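Local coordinates for protein aminotransferase class I and II (Streptococcus suis 89/1591, PDB 3OP7) that probably catalyses pyridoxal-phosphate-dependent transfer of amino groups between amino acids and keto acids, at residues Y22-V27 with V332-G337; N161-P166 with A304-S309; E283-L288 with Y300-V305; S309-A314 with V346-A351; P318-C323 with P336-E341. All coordinates share one frame; numbering follows the deposited sequence.

Interaction 1: Y22-V27 with V332-G337; sequences YDIAGV and VLLVPG
Leu333 N donates to Tyr22 O at 3.0 Å with a nearly straight N-H...O angle of 169°. Ile24 N then gives a more bent bond (137°) to Leu333 O, 3.1 Å long. Leu333 thus uses both its backbone N-H and its C=O on 22-27, as in a parallel beta ladder, here two pairs long: Tyr22 with Val332 and Asp23 with Leu333. Past this point the first chain leaves the strand. Asp23 points its CG anti to the backbone N (chi1 -174°), which brings OD1 round to Ala25 N at 2.9 Å and closes an Asx turn.

Around these bonds the side chains are almost wholly aliphatic. Val332 CG2 meets the edge of the Tyr22 ring, 4.1 Å from CD2 and near the ring plane. Ile24 reaches across with its longer branch: CD1 sits 3.7 Å from Val332 CG1, while CG1 runs alongside Leu334, 3.8 Å from Leu334 CD2. Ala25 CB rests between a methyl of Leu333 and one of Val335, 3.9 Å from Leu333 CD2 and from Val335 CG2.

Helix 8-16 covers Leu333 through Trp12, Leu13 and His16, and helix 319-330 presses Leu326 on Val332 and Leu334. Val335 pairs with Arg347, making 335-336 the end strand of the four-stranded antiparallel sheet, and Ile24 bonds Gly349 just beyond strand 345-348.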
# COMPACT_ATOMS: atom_id res chain seq x y z
N TYR A 22 29.24 -0.56 -6.30
CA TYR A 22 28.71 -0.72 -7.66
C TYR A 22 27.43 -1.55 -7.57
O TYR A 22 27.48 -2.75 -7.50
CB TYR A 22 29.77 -1.41 -8.57
CG TYR A 22 31.07 -0.66 -8.50
CD1 TYR A 22 31.14 0.66 -8.94
CD2 TYR A 22 32.21 -1.24 -7.94
CE1 TYR A 22 32.35 1.39 -8.87
CE2 TYR A 22 33.41 -0.51 -7.84
CZ TYR A 22 33.47 0.81 -8.31
OH TYR A 22 34.65 1.53 -8.22
N ASP A 23 26.28 -0.89 -7.58
CA ASP A 23 24.99 -1.57 -7.36
C ASP A 23 24.39 -2.04 -8.69
O ASP A 23 23.85 -1.25 -9.43
CB ASP A 23 24.02 -0.64 -6.64
CG ASP A 23 22.71 -1.35 -6.24
OD1 ASP A 23 22.39 -2.41 -6.82
OD2 ASP A 23 22.03 -0.85 -5.34
N ILE A 24 24.57 -3.32 -9.02
CA ILE A 24 23.94 -3.91 -10.21
C ILE A 24 22.91 -4.97 -9.76
O ILE A 24 22.75 -6.01 -10.40
CB ILE A 24 24.98 -4.49 -11.22
CG1 ILE A 24 25.95 -5.47 -10.56
CG2 ILE A 24 25.83 -3.36 -11.77
CD1 ILE A 24 26.98 -6.15 -11.53
N ALA A 25 22.23 -4.67 -8.65
CA ALA A 25 21.21 -5.55 -8.10
C ALA A 25 19.81 -5.08 -8.43
O ALA A 25 18.89 -5.89 -8.49
CB ALA A 25 21.36 -5.66 -6.58
N GLY A 26 19.60 -3.76 -8.55
CA GLY A 26 18.25 -3.24 -8.91
C GLY A 26 17.91 -3.69 -10.33
O GLY A 26 18.77 -3.70 -11.20
N VAL A 27 16.64 -4.00 -10.56
CA VAL A 27 16.15 -4.49 -11.85
C VAL A 27 15.15 -3.51 -12.50
O VAL A 27 14.27 -3.91 -13.28
CB VAL A 27 15.53 -5.90 -11.70
CG1 VAL A 27 16.64 -6.95 -11.55
CG2 VAL A 27 14.51 -5.94 -10.54
N VAL A 332 30.70 -4.84 -5.28
CA VAL A 332 29.71 -5.10 -6.31
C VAL A 332 28.51 -5.85 -5.70
O VAL A 332 28.68 -6.87 -5.02
CB VAL A 332 30.31 -5.96 -7.49
CG1 VAL A 332 29.24 -6.26 -8.55
CG2 VAL A 332 31.53 -5.28 -8.13
N LEU A 333 27.33 -5.31 -5.89
CA LEU A 333 26.12 -5.94 -5.33
C LEU A 333 25.31 -6.59 -6.43
O LEU A 333 24.96 -5.96 -7.43
CB LEU A 333 25.27 -4.93 -4.57
CG LEU A 333 24.08 -5.53 -3.78
CD1 LEU A 333 24.57 -6.34 -2.57
CD2 LEU A 333 23.11 -4.44 -3.35
N LEU A 334 25.04 -7.89 -6.21
CA LEU A 334 24.15 -8.70 -7.02
C LEU A 334 23.12 -9.27 -6.05
O LEU A 334 23.25 -9.06 -4.82
CB LEU A 334 24.95 -9.87 -7.64
CG LEU A 334 25.98 -9.51 -8.72
CD1 LEU A 334 26.93 -10.68 -8.98
CD2 LEU A 334 25.25 -9.15 -9.99
N VAL A 335 22.12 -9.99 -6.57
CA VAL A 335 21.22 -10.78 -5.70
C VAL A 335 21.50 -12.26 -5.97
O VAL A 335 21.39 -12.71 -7.11
CB VAL A 335 19.76 -10.46 -5.88
CG1 VAL A 335 18.90 -11.29 -4.84
CG2 VAL A 335 19.54 -8.94 -5.71
N PRO A 336 21.91 -13.01 -4.94
CA PRO A 336 22.28 -14.40 -5.22
C PRO A 336 21.08 -15.29 -5.47
O PRO A 336 19.98 -15.02 -4.93
CB PRO A 336 22.99 -14.85 -3.93
CG PRO A 336 22.41 -14.02 -2.86
CD PRO A 336 22.11 -12.68 -3.52
N GLY A 337 21.30 -16.34 -6.27
CA GLY A 337 20.23 -17.16 -6.80
C GLY A 337 19.42 -17.95 -5.78
O GLY A 337 18.26 -18.25 -6.04

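Interaction 2: N161-P166 with A304-S309; sequences NNANNP and AVVSTS
Thr308 OG1 donates to Pro166 O at 2.9 Å, the one hydrogen bond between the two segments. It comes in well above the carbonyl plane, 40° out. The hydroxyl gets there because OG1 lies anti to the threonine's own N (chi1 -178°). That rotation turns the methyl CG2 toward the same loop, 3.7 Å from Asn164 O. Further along, Ala163 CB sits against the isopropyl group of Val306, 4.0 Å from CG2.

What shapes the first loop is a pair of cis peptides, before Ala163 and before Pro166. The side chain of Asn161 braces the loop: its OD1 takes Asn165 N at 3.0 Å, again from above the amide carbonyl plane, while its ND2 is bonded to Asp193 O. Asn164 is bonded to Thr114 OG1 and Pro113 O.

Asn165 points at the cofactor. Its ND2 bonds O3 of the pyridoxal-phosphate-modified lysine at position 222, and its OD1 takes Arg347 NH1. An asparagine before a cis-proline, reaching the cofactor's phenolic oxygen, is familiar from the aspartate aminotransferase family. The contact therefore adjoins the cofactor site, with Asn165 part of both: holding the Pro166 carbonyl by a buried hydroxyl is consistent with keeping the neighbouring asparagine in place, its amide shared between cofactor and arginine.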
# COMPACT_ATOMS: atom_id res chain seq x y z
N ASN A 161 4.24 -14.17 -14.25
CA ASN A 161 4.95 -12.91 -14.24
C ASN A 161 5.58 -12.89 -15.65
O ASN A 161 6.39 -13.75 -16.01
CB ASN A 161 5.96 -12.95 -13.09
CG ASN A 161 6.77 -11.68 -12.87
OD1 ASN A 161 7.83 -11.76 -12.22
ND2 ASN A 161 6.27 -10.52 -13.33
N ASN A 162 5.16 -11.94 -16.47
CA ASN A 162 5.47 -11.95 -17.89
C ASN A 162 5.86 -10.53 -18.34
O ASN A 162 4.99 -9.66 -18.47
CB ASN A 162 4.27 -12.43 -18.71
CG ASN A 162 4.68 -13.07 -20.05
OD1 ASN A 162 5.77 -13.71 -20.16
ND2 ASN A 162 3.86 -12.86 -21.08
N ALA A 163 7.15 -10.26 -18.60
CA ALA A 163 8.29 -11.19 -18.41
C ALA A 163 8.58 -11.54 -16.99
O ALA A 163 8.17 -10.82 -16.08
CB ALA A 163 9.54 -10.59 -19.06
N ASN A 164 9.35 -12.61 -16.75
CA ASN A 164 9.51 -13.12 -15.37
C ASN A 164 10.68 -12.47 -14.63
O ASN A 164 11.68 -12.19 -15.21
CB ASN A 164 9.74 -14.64 -15.40
CG ASN A 164 9.51 -15.29 -14.01
OD1 ASN A 164 8.83 -14.73 -13.13
ND2 ASN A 164 10.09 -16.46 -13.82
N ASN A 165 10.53 -12.26 -13.33
CA ASN A 165 11.61 -11.87 -12.42
C ASN A 165 11.98 -13.15 -11.67
O ASN A 165 11.18 -13.64 -10.85
CB ASN A 165 11.07 -10.79 -11.45
CG ASN A 165 12.13 -10.24 -10.51
OD1 ASN A 165 13.08 -10.89 -10.19
ND2 ASN A 165 11.88 -9.03 -10.00
N PRO A 166 13.23 -13.66 -11.84
CA PRO A 166 14.46 -12.97 -12.26
C PRO A 166 14.99 -13.17 -13.66
O PRO A 166 15.97 -12.53 -14.04
CB PRO A 166 15.47 -13.54 -11.26
CG PRO A 166 15.05 -15.03 -11.21
CD PRO A 166 13.55 -15.01 -11.31
N ALA A 304 14.40 -11.26 -22.57
CA ALA A 304 13.69 -10.75 -23.73
C ALA A 304 13.71 -9.19 -23.72
O ALA A 304 12.66 -8.57 -23.81
CB ALA A 304 12.22 -11.28 -23.71
N VAL A 305 14.91 -8.59 -23.69
CA VAL A 305 15.10 -7.13 -23.70
C VAL A 305 14.19 -6.51 -22.63
O VAL A 305 13.36 -5.64 -22.91
CB VAL A 305 14.93 -6.51 -25.12
CG1 VAL A 305 15.60 -5.13 -25.18
CG2 VAL A 305 15.52 -7.42 -26.25
N VAL A 306 14.40 -6.99 -21.41
CA VAL A 306 13.88 -6.38 -20.19
C VAL A 306 15.02 -6.26 -19.20
O VAL A 306 16.02 -6.97 -19.30
CB VAL A 306 12.66 -7.18 -19.59
CG1 VAL A 306 11.48 -7.22 -20.59
CG2 VAL A 306 13.05 -8.59 -19.20
N SER A 307 14.85 -5.43 -18.20
CA SER A 307 15.94 -5.02 -17.28
C SER A 307 16.27 -6.01 -16.14
O SER A 307 16.71 -5.58 -15.06
CB SER A 307 15.56 -3.63 -16.66
OG SER A 307 14.33 -3.63 -15.91
N THR A 308 15.99 -7.32 -16.31
CA THR A 308 16.46 -8.30 -15.33
C THR A 308 17.13 -9.45 -16.09
O THR A 308 16.79 -9.74 -17.24
CB THR A 308 15.38 -8.81 -14.37
OG1 THR A 308 15.94 -9.75 -13.41
CG2 THR A 308 14.19 -9.44 -15.12
N SER A 309 18.16 -10.02 -15.48
CA SER A 309 18.79 -11.20 -16.05
C SER A 309 19.25 -12.13 -14.94
O SER A 309 19.36 -11.74 -13.77
CB SER A 309 20.02 -10.85 -16.96
OG SER A 309 21.08 -10.29 -16.20

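Interaction 3: E283-L288 with Y300-V305; sequences ENLAIL and YIRPAV
Leu285 and Leu288, one turn apart on helix 270-294, face a segment that has just left strand 298-300 and has no regular structure of its own. The backbones stay well separated, the closest CA atoms being Leu285 and Val305 at 7.4 Å. Beyond Pro303 the chain bends sharply: Ala304 is the centre of an inverse gamma turn, with a weak bond from Val305 N to Pro303 O, and Val305 itself takes a left-handed conformation (phi 49°, psi 57°).

Leu285 does most of the touching, its two methyls taking different partners. CD1 lies 3.3 Å from Tyr300 OH, a tight approach, and 4.3 Å from Pro303 CG. CD2 rests over one face of the Arg302 guanidinium, 3.6 Å from NH2 and displaced toward the rim of the group, and also reaches Val305. The arginine gets this far by an extended chain from CG to NE. Tyr300 has CG wedged between its backbone N and carbonyl carbon (chi1 81°), a rotation that sends the phenol toward the helix, where Leu288 CD2 meets CE2 obliquely at 3.8 Å. Phe350 packs on both leucines.

The polar groups are served by Asp289, the next residue of the same helix after Leu288: OD1 bonds Tyr300 OH and OD2 forms a salt bridge with Arg302 NE. Leu285 CD2 thus covers one guanidinium face and Arg302 CA lies over one face of the Tyr300 ring, while one carboxylate holds the phenol OH and the arginine NE; the nearby arginine would be expected to favour the charged form of that aspartate.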
# COMPACT_ATOMS: atom_id res chain seq x y z
N GLU A 283 21.59 -0.73 -25.50
CA GLU A 283 23.01 -0.43 -25.31
C GLU A 283 23.63 -1.19 -24.13
O GLU A 283 24.76 -1.68 -24.23
CB GLU A 283 23.21 1.08 -25.16
CG GLU A 283 22.90 1.81 -26.45
CD GLU A 283 23.03 3.32 -26.34
OE1 GLU A 283 23.80 3.81 -25.48
OE2 GLU A 283 22.36 4.02 -27.15
N ASN A 284 22.91 -1.26 -23.00
CA ASN A 284 23.43 -1.96 -21.83
C ASN A 284 23.36 -3.47 -21.99
O ASN A 284 24.31 -4.19 -21.62
CB ASN A 284 22.73 -1.50 -20.56
CG ASN A 284 23.11 -0.12 -20.19
OD1 ASN A 284 23.61 0.63 -21.02
ND2 ASN A 284 22.91 0.25 -18.92
N LEU A 285 22.32 -3.96 -22.66
CA LEU A 285 22.25 -5.38 -22.96
C LEU A 285 23.40 -5.80 -23.88
O LEU A 285 23.98 -6.88 -23.70
CB LEU A 285 20.90 -5.79 -23.52
CG LEU A 285 20.61 -7.29 -23.65
CD1 LEU A 285 21.03 -8.10 -22.42
CD2 LEU A 285 19.17 -7.48 -23.96
N ALA A 286 23.74 -4.96 -24.87
CA ALA A 286 24.88 -5.31 -25.77
C ALA A 286 26.20 -5.42 -24.99
O ALA A 286 27.03 -6.25 -25.29
CB ALA A 286 25.01 -4.32 -26.94
N ILE A 287 26.36 -4.58 -23.98
CA ILE A 287 27.54 -4.60 -23.11
C ILE A 287 27.57 -5.90 -22.29
O ILE A 287 28.62 -6.57 -22.21
CB ILE A 287 27.56 -3.36 -22.20
CG1 ILE A 287 27.90 -2.12 -23.02
CG2 ILE A 287 28.56 -3.51 -21.06
CD1 ILE A 287 27.68 -0.84 -22.25
N LEU A 288 26.42 -6.24 -21.70
CA LEU A 288 26.25 -7.48 -20.95
C LEU A 288 26.52 -8.71 -21.83
O LEU A 288 27.26 -9.62 -21.39
CB LEU A 288 24.85 -7.57 -20.35
CG LEU A 288 24.58 -8.75 -19.41
CD1 LEU A 288 25.55 -8.73 -18.22
CD2 LEU A 288 23.11 -8.69 -18.98
N TYR A 300 24.38 -17.39 -19.80
CA TYR A 300 22.95 -17.18 -19.47
C TYR A 300 22.01 -17.40 -20.65
O TYR A 300 22.46 -17.59 -21.80
CB TYR A 300 22.76 -15.80 -18.83
CG TYR A 300 22.66 -14.56 -19.71
CD1 TYR A 300 23.18 -14.51 -21.01
CD2 TYR A 300 22.17 -13.40 -19.19
CE1 TYR A 300 23.12 -13.32 -21.76
CE2 TYR A 300 22.10 -12.22 -19.94
CZ TYR A 300 22.57 -12.18 -21.22
OH TYR A 300 22.52 -11.01 -21.95
N ILE A 301 20.70 -17.40 -20.32
CA ILE A 301 19.64 -17.30 -21.33
C ILE A 301 19.26 -15.83 -21.40
O ILE A 301 18.65 -15.28 -20.46
CB ILE A 301 18.38 -18.12 -20.99
CG1 ILE A 301 18.74 -19.61 -20.77
CG2 ILE A 301 17.38 -17.99 -22.13
CD1 ILE A 301 19.15 -20.29 -22.01
N ARG A 302 19.68 -15.20 -22.50
CA ARG A 302 19.46 -13.76 -22.71
C ARG A 302 18.00 -13.38 -22.50
O ARG A 302 17.13 -13.96 -23.14
CB ARG A 302 19.91 -13.38 -24.13
CG ARG A 302 19.88 -11.89 -24.48
CD ARG A 302 20.17 -11.73 -25.95
NE ARG A 302 20.36 -10.35 -26.39
CZ ARG A 302 19.45 -9.57 -26.98
NH1 ARG A 302 18.20 -9.98 -27.17
NH2 ARG A 302 19.79 -8.35 -27.39
N PRO A 303 17.74 -12.40 -21.62
CA PRO A 303 16.37 -11.95 -21.33
C PRO A 303 15.71 -11.35 -22.57
O PRO A 303 16.40 -10.96 -23.51
CB PRO A 303 16.57 -10.91 -20.26
CG PRO A 303 17.94 -10.37 -20.51
CD PRO A 303 18.73 -11.56 -20.92
N ALA A 304 14.40 -11.26 -22.57
CA ALA A 304 13.69 -10.75 -23.73
C ALA A 304 13.71 -9.19 -23.72
O ALA A 304 12.66 -8.57 -23.81
CB ALA A 304 12.22 -11.28 -23.71
N VAL A 305 14.91 -8.59 -23.69
CA VAL A 305 15.10 -7.13 -23.70
C VAL A 305 14.19 -6.51 -22.63
O VAL A 305 13.36 -5.64 -22.91
CB VAL A 305 14.93 -6.51 -25.12
CG1 VAL A 305 15.60 -5.13 -25.18
CG2 VAL A 305 15.52 -7.42 -26.25

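Interaction 4: S309-A314 with V346-A351; sequences SFVKIA and VRLGFA
Val346 CG2 lies at the centre of the apolar side, 4.1 Å from both Val311 CB and Ile313 CG1. With CG1 anti to the carbonyl carbon (chi1 -64°), CG2 falls between the backbone N and the carbonyl carbon, turned to the opposing strand, and Ile313 crosses Val346 at about a right angle. Val311 CG2 extends the patch to Leu348 CB at 4.3 Å. Met319 of helix 319-330 closes over Val346 and Ile313.

The other face carries Phe310 and Arg347, a non-hydrogen-bonded pair. The phenylalanine ring has Arg347 CA at its edge, in plane; Tyr345, its ring nearly parallel, and Pro166 also pack on the phenylalanine.

Between the faces runs an antiparallel ladder. Val311 N donates to Val346 O at 2.9 Å (170°), and Val346 N answers to Val311 O, also at 2.9 Å. Leu348 N reaches Ser309 O at 3.0 Å, but the return bond from Ser309 N to Leu348 O is weak. Here the Ser309 hydroxyl steps in, its OG donating to Leu348 O at 2.9 Å.

Arg347 starts on this sheet and leaves it: CG passes 3.4 Å from Ser309 O, then the chain bends at chi3 toward Ala25 O and the Asn165 amide. With both terminal nitrogens held by neutral oxygens, the guanidinium is fixed in direction, consistent with the arginine that in related aminotransferases receives a substrate carboxylate.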
# COMPACT_ATOMS: atom_id res chain seq x y z
N SER A 309 18.16 -10.02 -15.48
CA SER A 309 18.79 -11.20 -16.05
C SER A 309 19.25 -12.13 -14.94
O SER A 309 19.36 -11.74 -13.77
CB SER A 309 20.02 -10.85 -16.96
OG SER A 309 21.08 -10.29 -16.20
N PHE A 310 19.50 -13.38 -15.31
CA PHE A 310 19.77 -14.44 -14.33
C PHE A 310 20.94 -15.20 -14.92
O PHE A 310 20.77 -15.96 -15.86
CB PHE A 310 18.56 -15.32 -14.12
CG PHE A 310 18.48 -16.01 -12.77
CD1 PHE A 310 18.73 -15.33 -11.60
CD2 PHE A 310 18.13 -17.35 -12.69
CE1 PHE A 310 18.60 -15.97 -10.35
CE2 PHE A 310 18.04 -18.00 -11.48
CZ PHE A 310 18.24 -17.30 -10.30
N VAL A 311 22.10 -14.97 -14.33
CA VAL A 311 23.35 -15.39 -14.93
C VAL A 311 23.87 -16.60 -14.17
O VAL A 311 23.83 -16.67 -12.93
CB VAL A 311 24.35 -14.21 -14.87
CG1 VAL A 311 25.67 -14.58 -15.41
CG2 VAL A 311 23.79 -13.01 -15.61
N LYS A 312 24.30 -17.59 -14.93
CA LYS A 312 24.80 -18.84 -14.37
C LYS A 312 26.30 -18.74 -14.13
O LYS A 312 27.05 -18.58 -15.09
CB LYS A 312 24.52 -19.99 -15.34
CG LYS A 312 24.70 -21.36 -14.73
CD LYS A 312 24.55 -22.44 -15.80
CE LYS A 312 24.31 -23.83 -15.22
NZ LYS A 312 23.75 -24.73 -16.28
N ILE A 313 26.72 -18.86 -12.87
CA ILE A 313 28.13 -18.77 -12.49
C ILE A 313 28.69 -20.17 -12.26
O ILE A 313 28.28 -20.85 -11.31
CB ILE A 313 28.30 -17.89 -11.18
CG1 ILE A 313 27.63 -16.54 -11.32
CG2 ILE A 313 29.81 -17.73 -10.83
CD1 ILE A 313 28.14 -15.65 -12.43
N ALA A 314 29.60 -20.62 -13.13
CA ALA A 314 30.25 -21.94 -13.03
C ALA A 314 31.38 -22.01 -11.98
O ALA A 314 32.56 -22.29 -12.31
CB ALA A 314 30.78 -22.40 -14.42
N VAL A 346 23.01 -15.77 -10.30
CA VAL A 346 22.83 -14.47 -9.65
C VAL A 346 21.86 -13.63 -10.48
O VAL A 346 21.86 -13.76 -11.70
CB VAL A 346 24.20 -13.74 -9.52
CG1 VAL A 346 25.14 -14.53 -8.61
CG2 VAL A 346 24.86 -13.54 -10.90
N ARG A 347 21.00 -12.82 -9.85
CA ARG A 347 20.19 -11.83 -10.57
C ARG A 347 21.04 -10.55 -10.76
O ARG A 347 21.58 -10.01 -9.78
CB ARG A 347 18.90 -11.50 -9.87
CG ARG A 347 17.96 -10.77 -10.81
CD ARG A 347 16.74 -10.38 -10.11
NE ARG A 347 17.03 -9.27 -9.20
CZ ARG A 347 16.11 -8.69 -8.44
NH1 ARG A 347 14.84 -9.15 -8.41
NH2 ARG A 347 16.48 -7.67 -7.67
N LEU A 348 21.18 -10.14 -12.02
CA LEU A 348 21.97 -8.97 -12.43
C LEU A 348 21.06 -7.94 -13.14
O LEU A 348 20.46 -8.25 -14.18
CB LEU A 348 23.06 -9.46 -13.37
CG LEU A 348 24.18 -8.45 -13.64
CD1 LEU A 348 25.44 -9.23 -14.03
CD2 LEU A 348 23.82 -7.38 -14.68
N GLY A 349 20.92 -6.75 -12.59
CA GLY A 349 20.10 -5.71 -13.19
C GLY A 349 21.02 -4.78 -13.99
O GLY A 349 21.84 -4.07 -13.41
N PHE A 350 20.86 -4.77 -15.30
CA PHE A 350 21.84 -4.11 -16.16
C PHE A 350 21.43 -2.75 -16.74
O PHE A 350 22.23 -2.14 -17.45
CB PHE A 350 22.23 -5.04 -17.32
CG PHE A 350 21.09 -5.37 -18.24
CD1 PHE A 350 20.26 -6.47 -17.98
CD2 PHE A 350 20.79 -4.56 -19.32
CE1 PHE A 350 19.15 -6.75 -18.83
CE2 PHE A 350 19.71 -4.85 -20.16
CZ PHE A 350 18.90 -5.96 -19.92
N ALA A 351 20.20 -2.29 -16.46
CA ALA A 351 19.69 -1.05 -17.05
C ALA A 351 19.89 0.13 -16.10
O ALA A 351 19.09 1.09 -16.03
CB ALA A 351 18.22 -1.21 -17.43

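Interaction 5: P318-C323 with P336-E341; sequences PMEDFC and PGNRFE
Glu320 and Arg339 meet side-on with their flat groups almost coplanar, 13° between carboxylate and guanidinium planes. Arg339 NE bonds Glu320 OE1 at 2.7 Å and Arg339 NH2 bonds Glu320 OE2 at 2.8 Å, each on a syn lone pair, so this salt bridge fixes the rotation of both groups. Asn338 adds a third bond from another direction: its ND2 reaches Glu320 OE1 at 2.9 Å on the anti side, with amide and carboxylate planes 69° apart. OE1 therefore holds two donors, and the added positive and polar partners would favour a charged glutamate. Glu320 bends at chi2 to offer its carboxylate this way.

The glutamate stands in the first turn of helix 319-330, whose N-cap position is Pro318, and the donors belong to a short 3-10 turn, 337-339, that follows strand 335-336.

Next to the ion pair, Pro336 fits against the helix start. Its CB lies 3.4 Å from Met319 O and 3.8 Å from both CB of Met319 (selenomethionine) and Cys323 SG. Trp12 of helix 8-16 covers Glu320, Pro336 and Arg339, and Arg339 NH1 turns to that helix too, bridging to Glu11 and bonding Gly8 O.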
# COMPACT_ATOMS: atom_id res chain seq x y z
N PRO A 318 28.25 -21.80 -2.70
CA PRO A 318 26.92 -21.17 -2.61
C PRO A 318 26.96 -19.71 -3.11
O PRO A 318 27.93 -18.99 -2.85
CB PRO A 318 26.56 -21.27 -1.13
CG PRO A 318 27.33 -22.50 -0.65
CD PRO A 318 28.63 -22.45 -1.43
N MSE A 319 25.96 -19.31 -3.88
CA MSE A 319 25.97 -17.95 -4.44
C MSE A 319 25.81 -16.88 -3.37
O MSE A 319 26.23 -15.73 -3.57
CB MSE A 319 24.90 -17.77 -5.52
CG MSE A 319 25.28 -18.37 -6.86
SE MSE A 319 26.91 -17.63 -7.61
CE MSE A 319 28.04 -19.14 -7.29
N GLU A 320 25.15 -17.20 -2.26
CA GLU A 320 25.05 -16.21 -1.18
C GLU A 320 26.46 -15.92 -0.65
O GLU A 320 26.83 -14.76 -0.46
CB GLU A 320 24.09 -16.67 -0.08
CG GLU A 320 24.06 -15.73 1.15
CD GLU A 320 22.67 -15.16 1.48
OE1 GLU A 320 21.67 -15.44 0.80
OE2 GLU A 320 22.60 -14.36 2.44
N ASP A 321 27.27 -16.94 -0.45
CA ASP A 321 28.64 -16.72 -0.02
C ASP A 321 29.44 -15.97 -1.12
O ASP A 321 30.23 -15.05 -0.82
CB ASP A 321 29.34 -18.05 0.28
CG ASP A 321 28.74 -18.83 1.48
OD1 ASP A 321 27.85 -18.35 2.19
OD2 ASP A 321 29.22 -19.97 1.71
N PHE A 322 29.25 -16.37 -2.38
CA PHE A 322 29.95 -15.75 -3.51
C PHE A 322 29.63 -14.26 -3.57
O PHE A 322 30.51 -13.41 -3.70
CB PHE A 322 29.50 -16.42 -4.79
CG PHE A 322 30.12 -15.87 -6.04
CD1 PHE A 322 29.54 -14.79 -6.71
CD2 PHE A 322 31.22 -16.48 -6.60
CE1 PHE A 322 30.09 -14.32 -7.89
CE2 PHE A 322 31.78 -16.00 -7.79
CZ PHE A 322 31.22 -14.93 -8.43
N CYS A 323 28.35 -13.94 -3.51
CA CYS A 323 27.93 -12.55 -3.56
C CYS A 323 28.35 -11.72 -2.33
O CYS A 323 28.63 -10.53 -2.46
CB CYS A 323 26.42 -12.44 -3.76
SG CYS A 323 25.89 -12.95 -5.44
N PRO A 336 21.91 -13.01 -4.94
CA PRO A 336 22.28 -14.40 -5.22
C PRO A 336 21.08 -15.29 -5.47
O PRO A 336 19.98 -15.02 -4.93
CB PRO A 336 22.99 -14.85 -3.93
CG PRO A 336 22.41 -14.02 -2.86
CD PRO A 336 22.11 -12.68 -3.52
N GLY A 337 21.30 -16.34 -6.27
CA GLY A 337 20.23 -17.16 -6.80
C GLY A 337 19.42 -17.95 -5.78
O GLY A 337 18.26 -18.25 -6.04
N ASN A 338 20.03 -18.30 -4.65
CA ASN A 338 19.32 -18.98 -3.57
C ASN A 338 18.15 -18.17 -3.03
O ASN A 338 17.23 -18.74 -2.46
CB ASN A 338 20.27 -19.33 -2.42
CG ASN A 338 20.87 -18.09 -1.81
OD1 ASN A 338 21.50 -17.31 -2.51
ND2 ASN A 338 20.67 -17.88 -0.51
N ARG A 339 18.17 -16.85 -3.21
CA ARG A 339 17.03 -16.01 -2.82
C ARG A 339 15.80 -16.21 -3.72
O ARG A 339 14.70 -15.73 -3.39
CB ARG A 339 17.43 -14.52 -2.78
CG ARG A 339 18.57 -14.17 -1.82
CD ARG A 339 18.20 -14.49 -0.39
NE ARG A 339 19.21 -14.24 0.63
CZ ARG A 339 19.02 -13.53 1.74
NH1 ARG A 339 17.85 -12.91 1.96
NH2 ARG A 339 19.99 -13.44 2.63
N PHE A 340 16.01 -16.90 -4.85
CA PHE A 340 14.96 -17.37 -5.77
C PHE A 340 14.86 -18.93 -5.81
O PHE A 340 14.28 -19.51 -6.73
CB PHE A 340 15.23 -16.81 -7.19
CG PHE A 340 15.56 -15.35 -7.22
CD1 PHE A 340 16.88 -14.92 -7.09
CD2 PHE A 340 14.57 -14.38 -7.34
CE1 PHE A 340 17.20 -13.56 -7.09
CE2 PHE A 340 14.88 -13.01 -7.33
CZ PHE A 340 16.19 -12.60 -7.22
N GLU A 341 15.43 -19.60 -4.81
CA GLU A 341 15.55 -21.04 -4.76
C GLU A 341 16.14 -21.65 -6.04
O GLU A 341 15.81 -22.78 -6.41
CB GLU A 341 14.24 -21.74 -4.34
CG GLU A 341 14.51 -23.13 -3.65
CD GLU A 341 13.25 -23.91 -3.23
OE1 GLU A 341 12.13 -23.39 -3.40
OE2 GLU A 341 13.40 -25.07 -2.76

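How the interactions relate
Interaction 2 lies deepest, about 7 Å from the chain's centre, and pairs one hydrogen bond with a small apolar contact beside the cofactor site. Interactions 1 and 4 are also buried but built on beta ladders, one parallel and one antiparallel, and they join through strands 335-336 and 345-348. Interactions 3 and 5 are partly buried edges where a helix meets a loop, and there carboxylates do the polar work: Asp289 flanks the one, Glu320 carries the other. Arg347 connects interactions 1, 2 and 4, while Phe350 links interaction 4 to interaction 3 and Phe340 links it to interaction 5. Interactions 3 and 5 lie about 12 Å apart at nearest atoms and do not touch.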